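Local coordinates for beta-lactamase (PDB 5E2G), which probably hydrolyses the amide bond of beta-lactam antibiotics to give substituted beta-amino acids, as other class C beta-lactamases do, at residues T224-L229 with V335-G340. Sequence-based numbering, arbitrary orientation.
Sequences TTAADL and VMLANG
Leu229 and Ala226 meet Val335 and Leu337 in a buried contact of apolar side chains, with one methyl also packed on the helix backbone, where the first turn of helix 226-235 lies against one face of strand 332-338, part of the large antiparallel sheet of the beta-lactamase fold. No hydrogen bond crosses between the segments, and alternation along the strand defines the interface: Val335 and Leu337 point toward the helix, whereas the selenomethionine at Met336 points away. Leu229 CD2 rests over the notch between the two strand side chains, 3.7 Å from Val335 CG1 and likewise 3.7 Å from Leu337 CD2, so a single methyl touches both. With Val335 CG1 anti to the backbone N (chi1 168°), that methyl also reaches Leu229 CB at 3.8 Å, while Val335 CG2 lies 4.0 Å from Leu229 C. The two methyls of Leu337 divide between two sites along the same side of the helix. CD2 meets Leu229, and Leu337 CD1 approaches the backbone, 3.5 Å from Ala226 N and 3.6 Å from Ala226 CA, with Ala226 CB beside it at 4.0 Å. The helix start is capped separately: Thr225, at the N-cap, accepts a bond from Asp228 N through Thr225 OG1 (3.1 Å, N-H...O angle 163°), and Leu229 N bonds to Thr225 O. Asp228 OD2 is held by His184 N and Thr185 OG1. Strands 25-32 and 321-327 flank 332-338 and extend the apolar surface, with Ala27 touching Ala226 and Val324 touching Leu229. The chemistry thus divides the work: the Thr225 cap and the backbone bond shape the turn from within, while its attachment to strand 332-338 here rests on van der Waals fit and methyl burial, which impose far less directionality than polar bonds.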
loop_
_atom_site.group_PDB
_atom_site.type_symbol
_atom_site.label_atom_id
_atom_site.label_comp_id
_atom_site.label_asym_id
_atom_site.label_seq_id
_atom_site.Cartn_x
_atom_site.Cartn_y
_atom_site.Cartn_z
ATOM N N THR A 224 4.968 10.374 -1.576
ATOM C CA THR A 224 3.795 11.148 -1.179
ATOM C C THR A 224 4.044 11.803 0.174
ATOM O O THR A 224 5.053 11.549 0.837
ATOM C CB THR A 224 2.532 10.267 -1.149
ATOM O OG1 THR A 224 1.382 11.062 -0.825
ATOM C CG2 THR A 224 2.674 9.148 -0.130
ATOM N N THR A 225 3.110 12.668 0.565
ATOM C CA THR A 225 3.115 13.328 1.861
ATOM C C THR A 225 2.165 12.621 2.818
ATOM O O THR A 225 1.310 11.830 2.412
ATOM C CB THR A 225 2.695 14.795 1.751
ATOM O OG1 THR A 225 1.322 14.862 1.359
ATOM C CG2 THR A 225 3.537 15.518 0.737
ATOM N N ALA A 226 2.308 12.944 4.106
ATOM C CA ALA A 226 1.402 12.378 5.095
ATOM C C ALA A 226 -0.017 12.853 4.855
ATOM O O ALA A 226 -0.968 12.074 4.983
ATOM C CB ALA A 226 1.853 12.737 6.508
ATOM N N ALA A 227 -0.178 14.127 4.490
ATOM C CA ALA A 227 -1.512 14.652 4.226
ATOM C C ALA A 227 -2.199 13.875 3.107
ATOM O O ALA A 227 -3.358 13.476 3.237
ATOM C CB ALA A 227 -1.430 16.141 3.884
ATOM N N ASP A 228 -1.491 13.638 2.001
ATOM C CA ASP A 228 -2.118 12.980 0.857
ATOM C C ASP A 228 -2.488 11.539 1.181
ATOM O O ASP A 228 -3.589 11.083 0.844
ATOM C CB ASP A 228 -1.194 13.028 -0.356
ATOM C CG ASP A 228 -1.341 14.313 -1.160
ATOM O OD1 ASP A 228 -1.934 15.294 -0.662
ATOM O OD2 ASP A 228 -0.850 14.340 -2.301
ATOM N N LEU A 229 -1.581 10.803 1.824
ATOM C CA LEU A 229 -1.903 9.437 2.224
ATOM C C LEU A 229 -3.069 9.424 3.205
ATOM O O LEU A 229 -3.935 8.544 3.151
ATOM C CB LEU A 229 -0.673 8.765 2.831
ATOM C CG LEU A 229 -0.635 7.243 2.748
ATOM C CD1 LEU A 229 -1.022 6.807 1.348
ATOM C CD2 LEU A 229 0.743 6.729 3.096
ATOM N N VAL A 335 -1.613 7.182 9.607
ATOM C CA VAL A 335 -0.593 7.053 8.574
ATOM C C VAL A 335 0.755 7.330 9.228
ATOM O O VAL A 335 0.910 8.341 9.919
ATOM C CB VAL A 335 -0.857 8.031 7.410
ATOM C CG1 VAL A 335 0.328 8.113 6.485
ATOM C CG2 VAL A 335 -2.104 7.617 6.664
HETATM N N MSE A 336 1.716 6.433 9.042
HETATM C CA MSE A 336 3.038 6.645 9.610
HETATM C C MSE A 336 4.103 6.577 8.536
HETATM O O MSE A 336 4.260 5.551 7.891
HETATM C CB MSE A 336 3.336 5.612 10.691
HETATM C CG MSE A 336 2.332 5.587 11.827
HETATM SE SE MSE A 336 2.566 4.046 13.029
HETATM C CE MSE A 336 4.491 4.165 13.291
ATOM N N LEU A 337 4.844 7.663 8.345
ATOM C CA LEU A 337 5.896 7.721 7.340
ATOM C C LEU A 337 7.202 8.071 8.027
ATOM O O LEU A 337 7.262 9.040 8.782
ATOM C CB LEU A 337 5.590 8.753 6.252
ATOM C CG LEU A 337 4.154 8.843 5.746
ATOM C CD1 LEU A 337 4.052 9.907 4.685
ATOM C CD2 LEU A 337 3.720 7.530 5.193
ATOM N N ALA A 338 8.240 7.288 7.761
ATOM C CA ALA A 338 9.539 7.499 8.379
ATOM C C ALA A 338 10.619 7.328 7.327
ATOM O O ALA A 338 10.551 6.409 6.507
ATOM C CB ALA A 338 9.770 6.526 9.538
ATOM N N ASN A 339 11.611 8.219 7.344
ATOM C CA ASN A 339 12.740 8.071 6.427
ATOM C C ASN A 339 13.871 7.271 7.054
ATOM O O ASN A 339 15.049 7.606 6.922
ATOM C CB ASN A 339 13.220 9.436 5.933
ATOM C CG ASN A 339 13.780 10.296 7.033
ATOM O OD1 ASN A 339 13.527 10.054 8.210
ATOM N ND2 ASN A 339 14.546 11.318 6.660
ATOM N N GLY A 340 13.519 6.192 7.744
ATOM C CA GLY A 340 14.479 5.239 8.262
ATOM C C GLY A 340 13.782 3.909 8.423
ATOM O O GLY A 340 12.593 3.768 8.136
#